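Long-range contacts in angiopoietin-related protein 3 (Homo sapiens, PDB 6EUA), which raises plasma triglycerides by inhibiting lipoprotein lipase and, through its C-terminal fibrinogen-like domain, the part described here, mediates endothelial cell adhesion: residues Y96-E101 / M216-T221; Y111-F116 / A131-V136. All coordinates share one frame; numbering follows the deposited sequence.

Interaction 1: residues Y96-E101 / M216-T221; sequences YVLRIE and MLIHPT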
loop_
_atom_site.group_PDB
_atom_site.type_symbol
_atom_site.label_atom_id
_atom_site.label_comp_id
_atom_site.label_asym_id
_atom_site.label_seq_id
_atom_site.Cartn_x
_atom_site.Cartn_y
_atom_site.Cartn_z
ATOM N N TYR A 96 24.581 -7.537 -11.350
ATOM C CA TYR A 96 23.482 -6.624 -11.052
ATOM C C TYR A 96 24.032 -5.356 -10.405
ATOM O O TYR A 96 25.186 -5.293 -9.965
ATOM C CB TYR A 96 22.442 -7.264 -10.110
ATOM C CG TYR A 96 21.153 -7.751 -10.755
ATOM C CD1 TYR A 96 21.177 -8.744 -11.715
ATOM C CD2 TYR A 96 19.912 -7.232 -10.375
ATOM C CE1 TYR A 96 20.012 -9.207 -12.294
ATOM C CE2 TYR A 96 18.723 -7.695 -10.945
ATOM C CZ TYR A 96 18.793 -8.689 -11.915
ATOM O OH TYR A 96 17.650 -9.176 -12.521
ATOM N N VAL A 97 23.168 -4.347 -10.319
ATOM C CA VAL A 97 23.496 -3.041 -9.750
ATOM C C VAL A 97 22.728 -2.899 -8.447
ATOM O O VAL A 97 21.507 -3.104 -8.419
ATOM C CB VAL A 97 23.134 -1.905 -10.727
ATOM C CG1 VAL A 97 23.317 -0.523 -10.074
ATOM C CG2 VAL A 97 23.932 -2.043 -12.022
ATOM N N LEU A 98 23.429 -2.552 -7.370
ATOM C CA LEU A 98 22.792 -2.323 -6.078
ATOM C C LEU A 98 22.823 -0.842 -5.742
ATOM O O LEU A 98 23.887 -0.216 -5.789
ATOM C CB LEU A 98 23.477 -3.126 -4.966
ATOM C CG LEU A 98 23.091 -2.750 -3.520
ATOM C CD1 LEU A 98 21.749 -3.344 -3.126
ATOM C CD2 LEU A 98 24.172 -3.155 -2.506
ATOM N N ARG A 99 21.664 -0.288 -5.387
ATOM C CA ARG A 99 21.573 1.094 -4.940
ATOM C C ARG A 99 21.151 1.113 -3.482
ATOM O O ARG A 99 20.200 0.424 -3.095
ATOM C CB ARG A 99 20.595 1.904 -5.790
ATOM C CG ARG A 99 20.306 3.313 -5.258
ATOM C CD ARG A 99 19.554 4.126 -6.292
ATOM N NE ARG A 99 19.082 5.385 -5.725
ATOM C CZ ARG A 99 19.512 6.575 -6.113
ATOM N NH1 ARG A 99 20.425 6.653 -7.071
ATOM N NH2 ARG A 99 19.045 7.678 -5.534
ATOM N N ILE A 100 21.888 1.858 -2.669
ATOM C CA ILE A 100 21.564 2.037 -1.259
ATOM C C ILE A 100 21.150 3.487 -1.076
ATOM O O ILE A 100 21.884 4.403 -1.460
ATOM C CB ILE A 100 22.743 1.658 -0.353
ATOM C CG1 ILE A 100 22.941 0.135 -0.376
ATOM C CG2 ILE A 100 22.526 2.175 1.073
ATOM C CD1 ILE A 100 24.176 -0.341 0.363
ATOM N N GLU A 101 19.963 3.692 -0.523
ATOM C CA GLU A 101 19.428 5.021 -0.267
ATOM C C GLU A 101 19.281 5.169 1.233
ATOM O O GLU A 101 18.617 4.354 1.883
ATOM C CB GLU A 101 18.084 5.229 -0.962
ATOM C CG GLU A 101 18.190 5.460 -2.449
ATOM C CD GLU A 101 16.903 5.999 -3.047
ATOM O OE1 GLU A 101 15.865 5.990 -2.342
ATOM O OE2 GLU A 101 16.933 6.425 -4.222
ATOM N N MET A 216 17.263 -0.618 0.011
ATOM C CA MET A 216 18.211 -1.332 -0.833
ATOM C C MET A 216 17.484 -1.767 -2.096
ATOM O O MET A 216 16.422 -2.395 -2.016
ATOM C CB MET A 216 18.815 -2.528 -0.089
ATOM C CG MET A 216 19.379 -2.135 1.288
ATOM S SD MET A 216 20.215 -3.491 2.139
ATOM C CE MET A 216 21.548 -3.784 0.985
ATOM N N LEU A 217 18.052 -1.424 -3.258
ATOM C CA LEU A 217 17.390 -1.599 -4.546
ATOM C C LEU A 217 18.337 -2.227 -5.561
ATOM O O LEU A 217 19.502 -1.838 -5.641
ATOM C CB LEU A 217 16.893 -0.252 -5.092
ATOM C CG LEU A 217 15.842 0.431 -4.211
ATOM C CD1 LEU A 217 16.338 1.789 -3.738
ATOM C CD2 LEU A 217 14.514 0.536 -4.951
ATOM N N ILE A 218 17.826 -3.150 -6.385
ATOM C CA ILE A 218 18.655 -3.799 -7.401
ATOM C C ILE A 218 17.993 -3.723 -8.770
ATOM O O ILE A 218 16.767 -3.613 -8.889
ATOM C CB ILE A 218 18.971 -5.274 -7.054
ATOM C CG1 ILE A 218 17.718 -6.153 -7.192
ATOM C CG2 ILE A 218 19.575 -5.378 -5.658
ATOM C CD1 ILE A 218 17.978 -7.623 -6.828
ATOM N N HIS A 219 18.822 -3.789 -9.813
ATOM C CA HIS A 219 18.333 -3.965 -11.177
ATOM C C HIS A 219 19.449 -4.569 -12.024
ATOM O O HIS A 219 20.627 -4.405 -11.689
ATOM C CB HIS A 219 17.819 -2.638 -11.771
ATOM C CG HIS A 219 18.885 -1.666 -12.183
ATOM N ND1 HIS A 219 19.747 -1.890 -13.237
ATOM C CD2 HIS A 219 19.182 -0.428 -11.718
ATOM C CE1 HIS A 219 20.547 -0.847 -13.382
ATOM N NE2 HIS A 219 20.228 0.052 -12.469
ATOM N N PRO A 220 19.114 -5.314 -13.077
ATOM C CA PRO A 220 20.158 -5.914 -13.916
ATOM C C PRO A 220 21.039 -4.875 -14.582
ATOM O O PRO A 220 20.625 -3.742 -14.840
ATOM C CB PRO A 220 19.367 -6.711 -14.963
ATOM C CG PRO A 220 18.001 -6.134 -14.942
ATOM C CD PRO A 220 17.765 -5.705 -13.519
ATOM N N THR A 221 22.278 -5.290 -14.869
ATOM C CA THR A 221 23.196 -4.436 -15.618
ATOM C C THR A 221 22.733 -4.256 -17.056
ATOM O O THR A 221 22.765 -3.141 -17.592
ATOM C CB THR A 221 24.602 -5.022 -15.577
ATOM O OG1 THR A 221 25.190 -4.732 -14.307
ATOM C CG2 THR A 221 25.457 -4.418 -16.666
#
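Tyr96 turns a ring face to Pro220, and the evidence for a CH-pi contact is direct: Pro220 CA stands 3.5 Å from the centroid of the Tyr96 ring, 3° off its normal. The proline ring runs alongside, Pro220 CD lying 3.4 Å from Tyr96 CE2, while Ile218 meets the tyrosine at its edge. Without the ring, as with an alanine here, Pro220 and Ile218 would probably lose the surface they pack on, and a gap would open beside Ile90 and Val91 of helix 84-91. A second CH-pi pair puts Val97 CB 4.0 Å from the centroid of the His219 ring. His219 CG sits between its backbone N and carbonyl carbon (chi1 75°); this torsion lays the ring alongside Val97, and a bond of 2.6 Å from His219 ND1 to Pro220 O helps to hold its rotation.

The backbones form an antiparallel pair, strand axes at 158°, within the main sheet of the fibrinogen C-terminal domain, where strand 213-220 is inserted between 47-55 and 96-104. Val97 and Arg99 each exchange two hydrogen bonds, with His219 and Leu217 respectively; Arg99 N to Leu217 O, at 2.7 Å, is nearly straight.

Among the apolar contacts on the face of Leu98 and Ile218, Leu98 CD1 meets Ile218 CG2 at 3.9 Å and Met216 CE at 4.1 Å. On the face of Val97 and Arg99, charge pairs within one strand: Arg99 grips Glu101 side-on, NE and NH2 both 2.8 Å from Glu101 OE2.

Interaction 2: residues Y111-F116 / A131-V136; sequences YIEYSF and AITGNV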
loop_
_atom_site.group_PDB
_atom_site.type_symbol
_atom_site.label_atom_id
_atom_site.label_comp_id
_atom_site.label_asym_id
_atom_site.label_seq_id
_atom_site.Cartn_x
_atom_site.Cartn_y
_atom_site.Cartn_z
ATOM N N TYR A 111 22.764 8.497 -1.471
ATOM C CA TYR A 111 22.691 7.256 -2.230
ATOM C C TYR A 111 24.092 6.800 -2.603
ATOM O O TYR A 111 25.033 7.598 -2.679
ATOM C CB TYR A 111 21.847 7.401 -3.505
ATOM C CG TYR A 111 22.595 8.080 -4.634
ATOM C CD1 TYR A 111 23.188 7.340 -5.654
ATOM C CD2 TYR A 111 22.729 9.464 -4.667
ATOM C CE1 TYR A 111 23.884 7.964 -6.679
ATOM C CE2 TYR A 111 23.425 10.093 -5.686
ATOM C CZ TYR A 111 23.999 9.338 -6.688
ATOM O OH TYR A 111 24.690 9.954 -7.705
ATOM N N ILE A 112 24.214 5.500 -2.852
ATOM C CA ILE A 112 25.437 4.943 -3.413
ATOM C C ILE A 112 25.068 3.710 -4.220
ATOM O O ILE A 112 24.171 2.946 -3.849
ATOM C CB ILE A 112 26.483 4.648 -2.310
ATOM C CG1 ILE A 112 27.732 3.986 -2.898
ATOM C CG2 ILE A 112 25.883 3.858 -1.165
ATOM C CD1 ILE A 112 28.897 3.899 -1.898
ATOM N N GLU A 113 25.736 3.547 -5.356
ATOM C CA GLU A 113 25.497 2.417 -6.236
ATOM C C GLU A 113 26.755 1.569 -6.326
ATOM O O GLU A 113 27.877 2.086 -6.281
ATOM C CB GLU A 113 25.047 2.880 -7.622
ATOM C CG GLU A 113 23.700 3.575 -7.596
ATOM C CD GLU A 113 23.061 3.700 -8.966
ATOM O OE1 GLU A 113 23.615 3.140 -9.937
ATOM O OE2 GLU A 113 22.010 4.373 -9.070
ATOM N N TYR A 114 26.549 0.257 -6.424
ATOM C CA TYR A 114 27.608 -0.724 -6.579
ATOM C C TYR A 114 27.241 -1.690 -7.687
ATOM O O TYR A 114 26.060 -1.957 -7.935
ATOM C CB TYR A 114 27.842 -1.576 -5.330
ATOM C CG TYR A 114 27.912 -0.872 -4.004
ATOM C CD1 TYR A 114 26.764 -0.364 -3.392
ATOM C CD2 TYR A 114 29.131 -0.742 -3.341
ATOM C CE1 TYR A 114 26.838 0.268 -2.163
ATOM C CE2 TYR A 114 29.215 -0.111 -2.121
ATOM C CZ TYR A 114 28.070 0.393 -1.530
ATOM O OH TYR A 114 28.176 1.006 -0.297
ATOM N N SER A 115 28.275 -2.245 -8.310
ATOM C CA SER A 115 28.156 -3.412 -9.169
ATOM C C SER A 115 28.464 -4.646 -8.330
ATOM O O SER A 115 29.491 -4.682 -7.635
ATOM C CB SER A 115 29.117 -3.299 -10.358
ATOM O OG SER A 115 29.304 -4.545 -11.006
ATOM N N PHE A 116 27.575 -5.648 -8.372
ATOM C CA PHE A 116 27.743 -6.793 -7.487
ATOM C C PHE A 116 27.430 -8.107 -8.181
ATOM O O PHE A 116 26.811 -8.160 -9.251
ATOM C CB PHE A 116 26.909 -6.678 -6.192
ATOM C CG PHE A 116 25.443 -6.947 -6.366
ATOM C CD1 PHE A 116 24.575 -5.925 -6.731
ATOM C CD2 PHE A 116 24.920 -8.210 -6.127
ATOM C CE1 PHE A 116 23.213 -6.172 -6.878
ATOM C CE2 PHE A 116 23.562 -8.462 -6.278
ATOM C CZ PHE A 116 22.708 -7.457 -6.650
ATOM N N ALA A 131 32.123 -0.271 -5.806
ATOM C CA ALA A 131 31.381 0.987 -5.819
ATOM C C ALA A 131 31.491 1.683 -7.175
ATOM O O ALA A 131 32.552 1.689 -7.806
ATOM C CB ALA A 131 31.878 1.916 -4.708
ATOM N N ILE A 132 30.382 2.280 -7.620
ATOM C CA ILE A 132 30.341 2.966 -8.912
ATOM C C ILE A 132 30.184 4.468 -8.726
ATOM O O ILE A 132 31.083 5.240 -9.069
ATOM C CB ILE A 132 29.199 2.446 -9.797
ATOM C CG1 ILE A 132 29.212 0.926 -9.880
ATOM C CG2 ILE A 132 29.260 3.109 -11.172
ATOM C CD1 ILE A 132 27.966 0.383 -10.542
ATOM N N THR A 133 29.022 4.892 -8.228
ATOM C CA THR A 133 28.706 6.299 -8.000
ATOM C C THR A 133 28.046 6.460 -6.636
ATOM O O THR A 133 27.701 5.483 -5.962
ATOM C CB THR A 133 27.780 6.873 -9.094
ATOM O OG1 THR A 133 26.490 6.245 -9.020
ATOM C CG2 THR A 133 28.362 6.659 -10.479
ATOM N N GLY A 134 27.865 7.709 -6.242
ATOM C CA GLY A 134 27.137 8.062 -5.040
ATOM C C GLY A 134 27.543 9.428 -4.529
ATOM O O GLY A 134 28.571 9.991 -4.902
ATOM N N ASN A 135 26.708 9.978 -3.644
ATOM C CA ASN A 135 27.020 11.235 -2.963
ATOM C C ASN A 135 27.328 11.025 -1.486
ATOM O O ASN A 135 27.345 11.990 -0.713
ATOM C CB ASN A 135 25.883 12.249 -3.132
ATOM C CG ASN A 135 24.540 11.730 -2.634
ATOM O OD1 ASN A 135 24.473 10.852 -1.771
ATOM N ND2 ASN A 135 23.459 12.277 -3.185
ATOM N N VAL A 136 27.542 9.781 -1.078
ATOM C CA VAL A 136 27.928 9.430 0.285
ATOM C C VAL A 136 29.056 8.410 0.170
ATOM O O VAL A 136 28.988 7.496 -0.667
ATOM C CB VAL A 136 26.721 8.912 1.095
ATOM C CG1 VAL A 136 26.311 7.493 0.682
ATOM C CG2 VAL A 136 26.996 8.983 2.587
#
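Tyr111 turns one ring face over Gly134, whose CA lies 3.9 Å from the ring centroid in a CH-pi contact. Tyr111 CG lies between its backbone N and carbonyl carbon (chi1 79°), which brings the ring across to Gly134. Packing is close: a CB at Gly134 would collide with Tyr111 O and Ile112 CA, and a residue with a CB could hardly take up that backbone conformation. Asn135, like Gly134 near solvent, adds a pair of hydrogen bonds: Tyr111 N reaches Asn135 OD1 at 2.9 Å, and Asn135 N returns to Tyr111 O at 3.1 Å. On the face of the sheet that carries Ile112, buried Ile112 CG2 meets Val136 CG1 at 4.1 Å, and Tyr114 CD2 packs on Ala131, Tyr114 OH being hydrogen-bonded to Asn138.

Exposed Ile132 and Thr133 form the solvent side. Both sit opposite Glu113, a beta bulge: Glu113 N donates to Thr133 O and Ile132 N to Glu113 O, each at 2.8 Å. The Thr133 side chain lies alongside that of Glu113, Thr133 OG1 3.9 Å from Glu113 CB.

Backbone and amide hydrogen bonds therefore carry the join between these hairpin strands, while apolar contact lies mainly on the face carrying Ile112 and Tyr114.

Overall arrangement
After the earlier strands, among them 47-55, the chain lays down strand 96-104, turns into 109-118, and returns as 127-134, so that interaction 2 closes a short hairpin loop with 14 residues between its segments. Interaction 1 closes only much later, when 216-221 comes back to 96-101 after 114 residues; interaction 2 is nested wholly inside that loop. Their centres lie 9 Å apart because 96-104 and 109-118 are sheet neighbours: Leu98 N with Tyr114 O and Ile100 N with Ile112 O, each 2.8 Å, probably hydrogen-bond. The four strands thus line up as 213-220, 96-104, 109-118, 127-134, carrying the sheet from its interior out to the hairpin.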